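Local structure of 3-deoxy-manno-octulosonate cytidylyltransferase (Escherichia coli, 1H7E) at residues H32-A37 and A44-A49; D78-V83 and Y92-G97; V140-N145 and L151-S156; P17-L22 and K27-H32. The protein activates the eight-carbon sugar KDO for lipopolysaccharide synthesis by coupling it to CMP from CTP, releasing diphosphate. All blocks are in the same frame, centred on the assembly; numbering follows the deposited sequence.

Contacts 1, 2 and 4 run together through the half of the subunit that, as in related enzymes, probably binds the nucleotide, and contact 3 lies apart at the dimer interface. Helix 29-38 serves two of them: its first turn meets 17-22 in contact 4, the rest packs on strand 45-50 in contact 1, and Lys27 NZ of contact 4 is 2.8 Å from Glu35 OE1 of contact 1 in a salt bridge. Contacts 1 and 2 sit on the same central sheet, centres 12 Å apart, and touch where Ala49 CB meets Val83 CG2 at 3.8 Å. Contact 3 is about 28 Å from contact 1 between centres. The model is the apo-enzyme, so no bound substrate marks the active site.

Contact 1: H32-A37 and A44-A49; sequences HVYERA and AEVWVA
Helix 32-37 and strand 45-49 run nearly antiparallel, at 160°, with their axes 9.2 Å apart at closest approach. The backbones come nearest at Ala37 and Val46, whose CA atoms are 6.9 Å apart. Tyr34 carries much of the contact. With CG anti to the backbone N (chi1 -163°), its ring leaves the helix alongside Val46, the two side chains running past each other in opposite directions. Val46 CG1 sits over one face of the ring, 4.1 Å from its centroid, a CH-pi contact displaced toward the rim. Val48 CG2 instead meets the ring edge, 3.7 Å from Tyr34 CD2. This is helix-on-sheet packing in the Rossmann-like core of a GT-A nucleotidyltransferase: strand 45-50 lies between 3-8 and 65-68, and helix 29-38 covers one side. Ala37, one turn after Tyr34, adds its CB, 3.7 Å from Val46 CG1, so this one valine methyl bridges the alanine and the tyrosine. The phenol oxygen is buried and accounted for by a hydrogen bond with Lys65 N, on the neighbouring strand. Phe62 adds an edge-to-face ring contact to Tyr34. On the strand's other side, Trp47 NE1 donates to Glu45 OE1 at 2.7 Å, with the acceptor close to the indole plane.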
loop_
_atom_site.group_PDB
_atom_site.type_symbol
_atom_site.label_atom_id
_atom_site.label_comp_id
_atom_site.label_asym_id
_atom_site.label_seq_id
_atom_site.Cartn_x
_atom_site.Cartn_y
_atom_site.Cartn_z
ATOM N N HIS A 32 -13.172 32.480 -4.156
ATOM C CA HIS A 32 -13.504 31.554 -5.245
ATOM C C HIS A 32 -13.769 30.156 -4.699
ATOM O O HIS A 32 -14.711 29.473 -5.133
ATOM C CB HIS A 32 -12.358 31.479 -6.261
ATOM C CG HIS A 32 -12.232 32.694 -7.118
ATOM N ND1 HIS A 32 -13.087 32.953 -8.169
ATOM C CD2 HIS A 32 -11.361 33.730 -7.072
ATOM C CE1 HIS A 32 -12.745 34.099 -8.735
ATOM N NE2 HIS A 32 -11.702 34.587 -8.089
ATOM N N VAL A 33 -12.938 29.737 -3.741
ATOM C CA VAL A 33 -13.106 28.421 -3.133
ATOM C C VAL A 33 -14.407 28.379 -2.343
ATOM O O VAL A 33 -15.175 27.410 -2.425
ATOM C CB VAL A 33 -11.917 28.056 -2.204
ATOM C CG1 VAL A 33 -12.160 26.679 -1.556
ATOM C CG2 VAL A 33 -10.620 28.038 -3.008
ATOM N N TYR A 34 -14.654 29.451 -1.590
ATOM C CA TYR A 34 -15.866 29.558 -0.788
ATOM C C TYR A 34 -17.091 29.503 -1.690
ATOM O O TYR A 34 -18.026 28.747 -1.421
ATOM C CB TYR A 34 -15.857 30.866 0.036
ATOM C CG TYR A 34 -16.851 30.869 1.194
ATOM C CD1 TYR A 34 -18.198 31.182 0.991
ATOM C CD2 TYR A 34 -16.451 30.507 2.478
ATOM C CE1 TYR A 34 -19.123 31.122 2.041
ATOM C CE2 TYR A 34 -17.366 30.449 3.531
ATOM C CZ TYR A 34 -18.695 30.753 3.304
ATOM O OH TYR A 34 -19.581 30.650 4.350
ATOM N N GLU A 35 -17.073 30.289 -2.766
ATOM C CA GLU A 35 -18.195 30.319 -3.702
ATOM C C GLU A 35 -18.457 28.964 -4.350
ATOM O O GLU A 35 -19.612 28.574 -4.506
ATOM C CB GLU A 35 -17.996 31.397 -4.760
ATOM C CG GLU A 35 -17.953 32.805 -4.181
ATOM C CD GLU A 35 -17.929 33.886 -5.248
ATOM O OE1 GLU A 35 -18.117 33.565 -6.438
ATOM O OE2 GLU A 35 -17.737 35.065 -4.898
ATOM N N ARG A 36 -17.405 28.227 -4.714
ATOM C CA ARG A 36 -17.616 26.889 -5.291
ATOM C C ARG A 36 -18.134 25.907 -4.247
ATOM O O ARG A 36 -18.994 25.087 -4.540
ATOM C CB ARG A 36 -16.349 26.366 -5.959
ATOM C CG ARG A 36 -16.210 26.906 -7.354
ATOM C CD ARG A 36 -14.796 27.199 -7.684
ATOM N NE ARG A 36 -14.697 27.931 -8.941
ATOM C CZ ARG A 36 -14.571 27.372 -10.143
ATOM N NH1 ARG A 36 -14.524 26.050 -10.285
ATOM N NH2 ARG A 36 -14.466 28.151 -11.210
ATOM N N ALA A 37 -17.651 26.037 -3.010
ATOM C CA ALA A 37 -18.092 25.174 -1.910
ATOM C C ALA A 37 -19.597 25.328 -1.663
ATOM O O ALA A 37 -20.291 24.346 -1.360
ATOM C CB ALA A 37 -17.301 25.500 -0.642
ATOM N N ALA A 44 -24.595 21.473 4.616
ATOM C CA ALA A 44 -25.317 22.406 5.486
ATOM C C ALA A 44 -24.642 23.752 5.706
ATOM O O ALA A 44 -25.299 24.788 5.686
ATOM C CB ALA A 44 -25.595 21.748 6.819
ATOM N N GLU A 45 -23.336 23.742 5.944
ATOM C CA GLU A 45 -22.601 24.985 6.183
ATOM C C GLU A 45 -21.210 24.900 5.595
ATOM O O GLU A 45 -20.654 23.815 5.449
ATOM C CB GLU A 45 -22.428 25.239 7.691
ATOM C CG GLU A 45 -23.697 25.279 8.538
ATOM C CD GLU A 45 -23.415 25.081 10.026
ATOM O OE1 GLU A 45 -22.349 25.528 10.504
ATOM O OE2 GLU A 45 -24.259 24.470 10.721
ATOM N N VAL A 46 -20.624 26.057 5.339
ATOM C CA VAL A 46 -19.283 26.146 4.811
ATOM C C VAL A 46 -18.518 27.105 5.709
ATOM O O VAL A 46 -18.961 28.230 5.961
ATOM C CB VAL A 46 -19.263 26.643 3.343
ATOM C CG1 VAL A 46 -17.823 26.756 2.850
ATOM C CG2 VAL A 46 -20.035 25.678 2.452
ATOM N N TRP A 47 -17.377 26.639 6.208
ATOM C CA TRP A 47 -16.518 27.418 7.103
ATOM C C TRP A 47 -15.078 27.552 6.642
ATOM O O TRP A 47 -14.516 26.614 6.094
ATOM C CB TRP A 47 -16.445 26.725 8.459
ATOM C CG TRP A 47 -17.707 26.734 9.216
ATOM C CD1 TRP A 47 -18.760 25.861 9.095
ATOM C CD2 TRP A 47 -18.046 27.634 10.271
ATOM N NE1 TRP A 47 -19.729 26.165 10.024
ATOM C CE2 TRP A 47 -19.315 27.249 10.757
ATOM C CE3 TRP A 47 -17.390 28.728 10.859
ATOM C CZ2 TRP A 47 -19.949 27.924 11.808
ATOM C CZ3 TRP A 47 -18.016 29.395 11.898
ATOM C CH2 TRP A 47 -19.282 28.988 12.361
ATOM N N VAL A 48 -14.454 28.681 6.960
ATOM C CA VAL A 48 -13.045 28.914 6.656
ATOM C C VAL A 48 -12.352 28.871 8.021
ATOM O O VAL A 48 -12.755 29.583 8.952
ATOM C CB VAL A 48 -12.795 30.293 6.004
ATOM C CG1 VAL A 48 -11.309 30.546 5.862
ATOM C CG2 VAL A 48 -13.466 30.372 4.647
ATOM N N ALA A 49 -11.372 27.981 8.160
ATOM C CA ALA A 49 -10.635 27.814 9.408
ATOM C C ALA A 49 -9.303 28.521 9.220
ATOM O O ALA A 49 -8.529 28.179 8.322
ATOM C CB ALA A 49 -10.428 26.331 9.708
#

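Contact 2: D78-V83 and Y92-G97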
loop_
_atom_site.group_PDB
_atom_site.type_symbol
_atom_site.label_atom_id
_atom_site.label_comp_id
_atom_site.label_asym_id
_atom_site.label_seq_id
_atom_site.Cartn_x
_atom_site.Cartn_y
_atom_site.Cartn_z
ATOM N N ASP A 78 -5.002 18.405 12.393
ATOM C CA ASP A 78 -5.138 18.842 13.784
ATOM C C ASP A 78 -6.033 20.083 13.819
ATOM O O ASP A 78 -6.809 20.257 14.757
ATOM C CB ASP A 78 -3.792 19.208 14.410
ATOM C CG ASP A 78 -2.937 17.995 14.743
ATOM O OD1 ASP A 78 -3.465 16.961 15.211
ATOM O OD2 ASP A 78 -1.714 18.103 14.555
ATOM N N ARG A 79 -5.900 20.953 12.814
ATOM C CA ARG A 79 -6.713 22.164 12.727
ATOM C C ARG A 79 -8.194 21.807 12.572
ATOM O O ARG A 79 -9.061 22.453 13.163
ATOM C CB ARG A 79 -6.240 23.041 11.576
ATOM C CG ARG A 79 -7.136 24.241 11.276
ATOM C CD ARG A 79 -6.482 25.210 10.260
ATOM N NE ARG A 79 -5.664 26.236 10.917
ATOM C CZ ARG A 79 -4.382 26.102 11.248
ATOM N NH1 ARG A 79 -3.718 24.985 10.974
ATOM N NH2 ARG A 79 -3.783 27.052 11.949
ATOM N N LEU A 80 -8.482 20.755 11.806
ATOM C CA LEU A 80 -9.859 20.290 11.603
ATOM C C LEU A 80 -10.434 19.683 12.902
ATOM O O LEU A 80 -11.638 19.753 13.131
ATOM C CB LEU A 80 -9.921 19.263 10.451
ATOM C CG LEU A 80 -11.269 18.715 9.968
ATOM C CD1 LEU A 80 -12.129 19.828 9.422
ATOM C CD2 LEU A 80 -11.033 17.690 8.885
ATOM N N VAL A 81 -9.583 19.073 13.732
ATOM C CA VAL A 81 -10.022 18.481 15.007
ATOM C C VAL A 81 -10.519 19.600 15.947
ATOM O O VAL A 81 -11.558 19.467 16.610
ATOM C CB VAL A 81 -8.878 17.642 15.674
ATOM C CG1 VAL A 81 -9.217 17.283 17.115
ATOM C CG2 VAL A 81 -8.660 16.347 14.884
ATOM N N GLU A 82 -9.800 20.716 15.959
ATOM C CA GLU A 82 -10.211 21.845 16.774
ATOM C C GLU A 82 -11.561 22.383 16.280
ATOM O O GLU A 82 -12.421 22.717 17.092
ATOM C CB GLU A 82 -9.183 22.967 16.753
ATOM C CG GLU A 82 -9.595 24.122 17.654
ATOM C CD GLU A 82 -8.714 25.349 17.533
ATOM O OE1 GLU A 82 -7.711 25.320 16.784
ATOM O OE2 GLU A 82 -9.026 26.363 18.199
ATOM N N VAL A 83 -11.742 22.480 14.962
ATOM C CA VAL A 83 -13.001 22.968 14.410
ATOM C C VAL A 83 -14.143 22.018 14.760
ATOM O O VAL A 83 -15.260 22.451 15.066
ATOM C CB VAL A 83 -12.935 23.127 12.852
ATOM C CG1 VAL A 83 -14.331 23.431 12.286
ATOM C CG2 VAL A 83 -11.963 24.236 12.482
ATOM N N TYR A 92 -17.283 15.719 7.906
ATOM C CA TYR A 92 -16.515 16.937 7.666
ATOM C C TYR A 92 -15.697 16.758 6.404
ATOM O O TYR A 92 -14.970 15.773 6.267
ATOM C CB TYR A 92 -15.545 17.210 8.813
ATOM C CG TYR A 92 -16.215 17.446 10.148
ATOM C CD1 TYR A 92 -16.632 16.379 10.931
ATOM C CD2 TYR A 92 -16.447 18.749 10.613
ATOM C CE1 TYR A 92 -17.275 16.596 12.151
ATOM C CE2 TYR A 92 -17.089 18.981 11.831
ATOM C CZ TYR A 92 -17.498 17.903 12.589
ATOM O OH TYR A 92 -18.133 18.103 13.797
ATOM N N ILE A 93 -15.806 17.711 5.493
ATOM C CA ILE A 93 -15.062 17.674 4.237
ATOM C C ILE A 93 -14.008 18.754 4.343
ATOM O O ILE A 93 -14.305 19.911 4.662
ATOM C CB ILE A 93 -15.981 17.945 3.034
ATOM C CG1 ILE A 93 -16.975 16.802 2.888
ATOM C CG2 ILE A 93 -15.157 18.118 1.742
ATOM C CD1 ILE A 93 -18.128 17.135 1.990
ATOM N N ASN A 94 -12.761 18.375 4.109
ATOM C CA ASN A 94 -11.660 19.315 4.194
ATOM C C ASN A 94 -11.206 19.638 2.777
ATOM O O ASN A 94 -10.725 18.756 2.073
ATOM C CB ASN A 94 -10.523 18.668 4.978
ATOM C CG ASN A 94 -9.595 19.677 5.613
ATOM O OD1 ASN A 94 -10.043 20.618 6.279
ATOM N ND2 ASN A 94 -8.286 19.463 5.455
ATOM N N LEU A 95 -11.451 20.871 2.342
ATOM C CA LEU A 95 -11.061 21.362 1.018
ATOM C C LEU A 95 -9.838 22.234 1.153
ATOM O O LEU A 95 -9.726 22.985 2.108
ATOM C CB LEU A 95 -12.134 22.275 0.440
ATOM C CG LEU A 95 -13.389 21.736 -0.208
ATOM C CD1 LEU A 95 -14.033 22.891 -0.973
ATOM C CD2 LEU A 95 -13.041 20.622 -1.164
ATOM N N GLN A 96 -8.969 22.231 0.152
ATOM C CA GLN A 96 -7.783 23.084 0.205
ATOM C C GLN A 96 -8.112 24.534 -0.190
ATOM O O GLN A 96 -8.802 24.775 -1.178
ATOM C CB GLN A 96 -6.670 22.495 -0.664
ATOM C CG GLN A 96 -6.160 21.148 -0.137
ATOM C CD GLN A 96 -5.989 21.151 1.387
ATOM O OE1 GLN A 96 -5.155 21.885 1.928
ATOM N NE2 GLN A 96 -6.810 20.359 2.084
ATOM N N GLY A 97 -7.628 25.487 0.599
ATOM C CA GLY A 97 -7.910 26.885 0.340
ATOM C C GLY A 97 -7.160 27.476 -0.832
ATOM O O GLY A 97 -7.356 28.655 -1.154
#
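Leu80 of helix 76-86 packs against Tyr92 and Asn94 of strand 91-94, an alpha/beta layer contact in the Rossmann-like core of this GT-A family enzyme. The nearest backbone approach, Leu80 CA to Asn94 CA, is 7.7 Å, and no hydrogen bond joins the two segments. The closer part is at Asn94. Both methyls of Leu80 lie against the Asn94 amide oxygen, CD1 at 3.9 Å and CD2 at 4.0 Å from OD1, while CD2 also meets Asn94 CB at 4.1 Å. Leucine and asparagine pass in opposite directions, each with its CG anti to the backbone N (chi1 -175° and -156°), which lays the two side chains alongside one another. Toward Tyr92 the fit is looser: its CB is 4.3 Å from Leu80 CD1, and Val83, one turn along the helix, points toward the strand but makes no close contact with it. Val6 of the adjacent strand and Leu183 of helix 180-185 also pack against Leu80. The solvent side belongs to the helix's far face, where Val81 and Glu82 are partly exposed; Glu82 OE1 accepts from His73 NE2 and Arg70 N. At the other end of the contact, the Tyr92 ring extends beyond Leu80 until its OH hydrogen-bonds to Val87 O.

Contact 3: V140-N145 and L151-S156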
loop_
_atom_site.group_PDB
_atom_site.type_symbol
_atom_site.label_atom_id
_atom_site.label_comp_id
_atom_site.label_asym_id
_atom_site.label_seq_id
_atom_site.Cartn_x
_atom_site.Cartn_y
_atom_site.Cartn_z
ATOM N N VAL A 140 1.715 12.773 -5.381
ATOM C CA VAL A 140 1.471 11.615 -4.530
ATOM C C VAL A 140 0.664 10.587 -5.316
ATOM O O VAL A 140 -0.365 10.919 -5.901
ATOM C CB VAL A 140 0.713 12.041 -3.216
ATOM C CG1 VAL A 140 0.487 10.848 -2.287
ATOM C CG2 VAL A 140 1.509 13.125 -2.508
ATOM N N LYS A 141 1.192 9.364 -5.397
ATOM C CA LYS A 141 0.530 8.274 -6.098
ATOM C C LYS A 141 -0.230 7.421 -5.088
ATOM O O LYS A 141 0.119 7.369 -3.898
ATOM C CB LYS A 141 1.562 7.390 -6.839
ATOM C CG LYS A 141 2.045 7.943 -8.199
ATOM C CD LYS A 141 2.882 9.209 -8.109
ATOM C CE LYS A 141 4.153 9.054 -7.267
ATOM N NZ LYS A 141 5.098 10.213 -7.458
ATOM N N VAL A 142 -1.291 6.781 -5.558
ATOM C CA VAL A 142 -2.047 5.881 -4.731
ATOM C C VAL A 142 -2.351 4.622 -5.559
ATOM O O VAL A 142 -2.502 4.693 -6.777
ATOM C CB VAL A 142 -3.369 6.542 -4.192
ATOM C CG1 VAL A 142 -4.260 7.032 -5.347
ATOM C CG2 VAL A 142 -4.135 5.561 -3.297
ATOM N N VAL A 143 -2.374 3.469 -4.896
ATOM C CA VAL A 143 -2.727 2.201 -5.517
ATOM C C VAL A 143 -3.938 1.718 -4.723
ATOM O O VAL A 143 -3.909 1.776 -3.491
ATOM C CB VAL A 143 -1.579 1.174 -5.406
ATOM C CG1 VAL A 143 -2.073 -0.197 -5.897
ATOM C CG2 VAL A 143 -0.414 1.630 -6.268
ATOM N N VAL A 144 -4.968 1.221 -5.410
ATOM C CA VAL A 144 -6.203 0.778 -4.760
ATOM C C VAL A 144 -6.578 -0.659 -5.069
ATOM O O VAL A 144 -6.092 -1.221 -6.039
ATOM C CB VAL A 144 -7.413 1.700 -5.174
ATOM C CG1 VAL A 144 -7.098 3.190 -4.897
ATOM C CG2 VAL A 144 -7.746 1.505 -6.648
ATOM N N ASN A 145 -7.421 -1.249 -4.229
ATOM C CA ASN A 145 -7.909 -2.626 -4.410
ATOM C C ASN A 145 -9.251 -2.624 -5.185
ATOM O O ASN A 145 -9.657 -1.559 -5.665
ATOM C CB ASN A 145 -7.991 -3.389 -3.058
ATOM C CG ASN A 145 -9.075 -2.865 -2.113
ATOM O OD1 ASN A 145 -9.917 -2.053 -2.477
ATOM N ND2 ASN A 145 -9.031 -3.327 -0.877
ATOM N N LEU A 151 -4.408 1.061 -0.847
ATOM C CA LEU A 151 -3.458 0.086 -0.288
ATOM C C LEU A 151 -2.286 0.889 0.309
ATOM O O LEU A 151 -1.818 0.607 1.404
ATOM C CB LEU A 151 -2.928 -0.870 -1.381
ATOM C CG LEU A 151 -3.966 -1.822 -1.985
ATOM C CD1 LEU A 151 -3.279 -2.727 -3.015
ATOM C CD2 LEU A 151 -4.623 -2.647 -0.887
ATOM N N TYR A 152 -1.848 1.911 -0.407
ATOM C CA TYR A 152 -0.732 2.744 0.057
ATOM C C TYR A 152 -0.684 4.028 -0.774
ATOM O O TYR A 152 -1.225 4.074 -1.888
ATOM C CB TYR A 152 0.605 1.952 -0.072
ATOM C CG TYR A 152 1.838 2.609 0.543
ATOM C CD1 TYR A 152 1.893 2.893 1.907
ATOM C CD2 TYR A 152 2.936 2.967 -0.243
ATOM C CE1 TYR A 152 2.995 3.519 2.469
ATOM C CE2 TYR A 152 4.058 3.596 0.325
ATOM C CZ TYR A 152 4.067 3.868 1.681
ATOM O OH TYR A 152 5.131 4.506 2.258
ATOM N N PHE A 153 -0.075 5.077 -0.207
ATOM C CA PHE A 153 0.116 6.380 -0.867
ATOM C C PHE A 153 1.640 6.575 -0.819
ATOM O O PHE A 153 2.248 6.342 0.223
ATOM C CB PHE A 153 -0.484 7.549 -0.058
ATOM C CG PHE A 153 -1.986 7.560 0.016
ATOM C CD1 PHE A 153 -2.659 6.804 0.985
ATOM C CD2 PHE A 153 -2.721 8.337 -0.873
ATOM C CE1 PHE A 153 -4.065 6.808 1.074
ATOM C CE2 PHE A 153 -4.129 8.362 -0.805
ATOM C CZ PHE A 153 -4.798 7.592 0.171
ATOM N N SER A 154 2.242 7.058 -1.898
ATOM C CA SER A 154 3.681 7.257 -1.896
ATOM C C SER A 154 4.151 8.300 -2.882
ATOM O O SER A 154 3.464 8.589 -3.852
ATOM C CB SER A 154 4.389 5.935 -2.231
ATOM O OG SER A 154 5.796 6.041 -2.024
ATOM N N ARG A 155 5.330 8.866 -2.614
ATOM C CA ARG A 155 5.967 9.820 -3.518
ATOM C C ARG A 155 6.734 8.981 -4.551
ATOM O O ARG A 155 7.106 9.493 -5.593
ATOM C CB ARG A 155 6.924 10.747 -2.766
ATOM C CG ARG A 155 6.175 11.757 -1.871
ATOM C CD ARG A 155 7.124 12.681 -1.123
ATOM N NE ARG A 155 6.381 13.473 -0.147
ATOM C CZ ARG A 155 5.567 14.482 -0.453
ATOM N NH1 ARG A 155 5.389 14.858 -1.715
ATOM N NH2 ARG A 155 4.856 15.058 0.501
ATOM N N SER A 156 6.967 7.701 -4.245
ATOM C CA SER A 156 7.637 6.796 -5.203
ATOM C C SER A 156 6.629 6.358 -6.252
ATOM O O SER A 156 5.433 6.230 -5.971
ATOM C CB SER A 156 8.131 5.499 -4.557
ATOM O OG SER A 156 9.242 5.687 -3.720
#
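A beta hairpin, strands 141-144 and 150-154, brings these segments together beside the dimer interface. Lys141 and Ser154 form an antiparallel hydrogen-bonded pair, in which Lys141 N to Ser154 O and Ser154 N to Lys141 O are both 2.9 Å; Val142 faces Phe153 in a non-hydrogen-bonded pair, and Val143 N donates to Tyr152 O. Just before Tyr152, at Leu151, the chain turns a corner, yet Leu151 N still reaches Val143 O at 2.8 Å, nearly straight at 173°. On the Val142 and Phe153 face the two side chains point the same way, and Val142 CG2 lies over the phenyl face, 4.0 Å from its centroid. That branch is anti to the backbone N, leaving CG1 between N and the carbonyl carbon (chi1 58°). Val140 CG1 approaches the ring edge, while His172 meets Phe153 edge-to-face. On the other face the Lys141 chain folds at chi2 and chi3, returning NZ to 2.8 Å from Arg155 O; the ammonium comes in above the carbonyl plane. Thr139 O and Ala134 O accept from the same nitrogen. Ser154 OG receives Ser156 N in an ST turn and bonds to Glu198, and Ser156 OG pairs with Pro157 O of the second subunit. Three carbonyl oxygens around one buried ammonium tie the hairpin's end to the preceding chain, and would probably favour the charged lysine.

Contact 4: P17-L22 and K27-H32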
loop_
_atom_site.group_PDB
_atom_site.type_symbol
_atom_site.label_atom_id
_atom_site.label_comp_id
_atom_site.label_asym_id
_atom_site.label_seq_id
_atom_site.Cartn_x
_atom_site.Cartn_y
_atom_site.Cartn_z
ATOM N N PRO A 17 3.315 34.829 0.079
ATOM C CA PRO A 17 2.783 35.439 1.310
ATOM C C PRO A 17 1.375 36.036 1.130
ATOM O O PRO A 17 1.153 36.900 0.273
ATOM C CB PRO A 17 3.840 36.499 1.661
ATOM C CG PRO A 17 4.435 36.857 0.327
ATOM C CD PRO A 17 4.556 35.507 -0.346
ATOM N N GLY A 18 0.430 35.541 1.931
ATOM C CA GLY A 18 -0.951 35.996 1.847
ATOM C C GLY A 18 -1.669 35.322 0.695
ATOM O O GLY A 18 -2.541 35.909 0.054
ATOM N N LYS A 19 -1.320 34.060 0.475
ATOM C CA LYS A 19 -1.866 33.256 -0.603
ATOM C C LYS A 19 -3.396 33.240 -0.761
ATOM O O LYS A 19 -3.898 33.435 -1.871
ATOM C CB LYS A 19 -1.305 31.834 -0.500
ATOM C CG LYS A 19 -1.388 31.033 -1.781
ATOM C CD LYS A 19 -0.582 29.741 -1.694
ATOM C CE LYS A 19 -1.136 28.787 -0.652
ATOM N NZ LYS A 19 -0.386 27.499 -0.669
ATOM N N PRO A 20 -4.165 33.034 0.332
ATOM C CA PRO A 20 -5.628 33.018 0.156
ATOM C C PRO A 20 -6.237 34.360 -0.257
ATOM O O PRO A 20 -7.359 34.415 -0.749
ATOM C CB PRO A 20 -6.134 32.560 1.527
ATOM C CG PRO A 20 -5.089 33.087 2.470
ATOM C CD PRO A 20 -3.804 32.771 1.740
ATOM N N LEU A 21 -5.470 35.434 -0.094
ATOM C CA LEU A 21 -5.951 36.769 -0.434
ATOM C C LEU A 21 -5.527 37.262 -1.833
ATOM O O LEU A 21 -5.839 38.395 -2.222
ATOM C CB LEU A 21 -5.539 37.770 0.661
ATOM C CG LEU A 21 -5.817 37.362 2.119
ATOM C CD1 LEU A 21 -5.332 38.424 3.080
ATOM C CD2 LEU A 21 -7.287 37.120 2.327
ATOM N N LEU A 22 -4.831 36.413 -2.590
ATOM C CA LEU A 22 -4.392 36.779 -3.941
ATOM C C LEU A 22 -5.594 37.003 -4.840
ATOM O O LEU A 22 -6.595 36.306 -4.721
ATOM C CB LEU A 22 -3.523 35.683 -4.556
ATOM C CG LEU A 22 -2.063 35.533 -4.142
ATOM C CD1 LEU A 22 -1.532 34.261 -4.782
ATOM C CD2 LEU A 22 -1.242 36.741 -4.570
ATOM N N LYS A 27 -11.524 38.840 -7.329
ATOM C CA LYS A 27 -11.903 38.268 -6.020
ATOM C C LYS A 27 -10.705 37.594 -5.362
ATOM O O LYS A 27 -9.839 37.069 -6.052
ATOM C CB LYS A 27 -12.979 37.186 -6.179
ATOM C CG LYS A 27 -14.320 37.667 -6.618
ATOM C CD LYS A 27 -15.177 36.481 -6.935
ATOM C CE LYS A 27 -16.517 36.941 -7.438
ATOM N NZ LYS A 27 -17.368 35.807 -7.897
ATOM N N PRO A 28 -10.633 37.602 -4.022
ATOM C CA PRO A 28 -9.493 36.943 -3.367
ATOM C C PRO A 28 -9.626 35.443 -3.655
ATOM O O PRO A 28 -10.746 34.933 -3.841
ATOM C CB PRO A 28 -9.747 37.209 -1.885
ATOM C CG PRO A 28 -10.588 38.457 -1.892
ATOM C CD PRO A 28 -11.523 38.220 -3.029
ATOM N N MET A 29 -8.504 34.727 -3.682
ATOM C CA MET A 29 -8.559 33.299 -3.964
ATOM C C MET A 29 -9.505 32.549 -3.026
ATOM O O MET A 29 -10.307 31.714 -3.482
ATOM C CB MET A 29 -7.167 32.674 -3.928
ATOM C CG MET A 29 -7.196 31.169 -4.182
ATOM S SD MET A 29 -5.579 30.494 -4.505
ATOM C CE MET A 29 -4.781 30.785 -2.903
ATOM N N ILE A 30 -9.435 32.882 -1.735
ATOM C CA ILE A 30 -10.288 32.250 -0.721
ATOM C C ILE A 30 -11.797 32.416 -1.049
ATOM O O ILE A 30 -12.604 31.502 -0.790
ATOM C CB ILE A 30 -9.915 32.752 0.713
ATOM C CG1 ILE A 30 -10.509 31.841 1.788
ATOM C CG2 ILE A 30 -10.378 34.164 0.928
ATOM C CD1 ILE A 30 -9.988 30.418 1.741
ATOM N N GLN A 31 -12.162 33.518 -1.714
ATOM C CA GLN A 31 -13.564 33.723 -2.077
ATOM C C GLN A 31 -14.039 32.752 -3.175
ATOM O O GLN A 31 -15.167 32.237 -3.113
ATOM C CB GLN A 31 -13.826 35.172 -2.486
ATOM C CG GLN A 31 -15.317 35.429 -2.820
ATOM C CD GLN A 31 -15.628 36.903 -3.039
ATOM O OE1 GLN A 31 -14.858 37.772 -2.638
ATOM N NE2 GLN A 31 -16.740 37.183 -3.690
ATOM N N HIS A 32 -13.172 32.480 -4.156
ATOM C CA HIS A 32 -13.504 31.554 -5.245
ATOM C C HIS A 32 -13.769 30.156 -4.699
ATOM O O HIS A 32 -14.711 29.473 -5.133
ATOM C CB HIS A 32 -12.358 31.479 -6.261
ATOM C CG HIS A 32 -12.232 32.694 -7.118
ATOM N ND1 HIS A 32 -13.087 32.953 -8.169
ATOM C CD2 HIS A 32 -11.361 33.730 -7.072
ATOM C CE1 HIS A 32 -12.745 34.099 -8.735
ATOM N NE2 HIS A 32 -11.702 34.587 -8.089
#
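Ile30 N donates to Pro20 O at 2.8 Å, the firmer of two backbone bonds that tie 17-22 to the start of helix 29-38. The angle at hydrogen is 163°, and the donor lies in the carbonyl plane on a lone pair. Met29 N turns to Leu22 O instead; at 2.7 Å this pair is short, but its 128° angle makes the bond weak. Consecutive amides of the helix's first turn, following Pro28 at the N-cap, are thus received by carbonyls two residues apart. Leu22 O is also approached by Pro28 CA at 3.3 Å, a CA-H...O contact. Around these bonds the packing is close. Pro20 CB rests 3.9 Å from Ile30 CB, which also touches Pro20 O, and Pro28 CB lies 4.1 Å from Leu21 CA. Met29 extends with CG anti to the backbone N (chi1 178°) and bends only at its last torsion, which carries the methyl across the lysine: Met29 CE is 3.6 Å from Lys19 CG. The ammonium of Lys19 leads away from this methyl to a salt bridge with Asp98. Farther out, Val55 and Ala58 of helix 53-61 pack on Pro20 and Leu21, while Leu230 of helix 227-243 meets Leu22. A small hairpin, strands 23-24 and 27-28, links the segments, its second strand opening 27-32. Segment 17-22 belongs to the loop between the first strand, 3-8, and helix 29-38; in related nucleotidyltransferases this loop contributes to the nucleotide site, and a similar role is probable here, though the model holds no nucleotide.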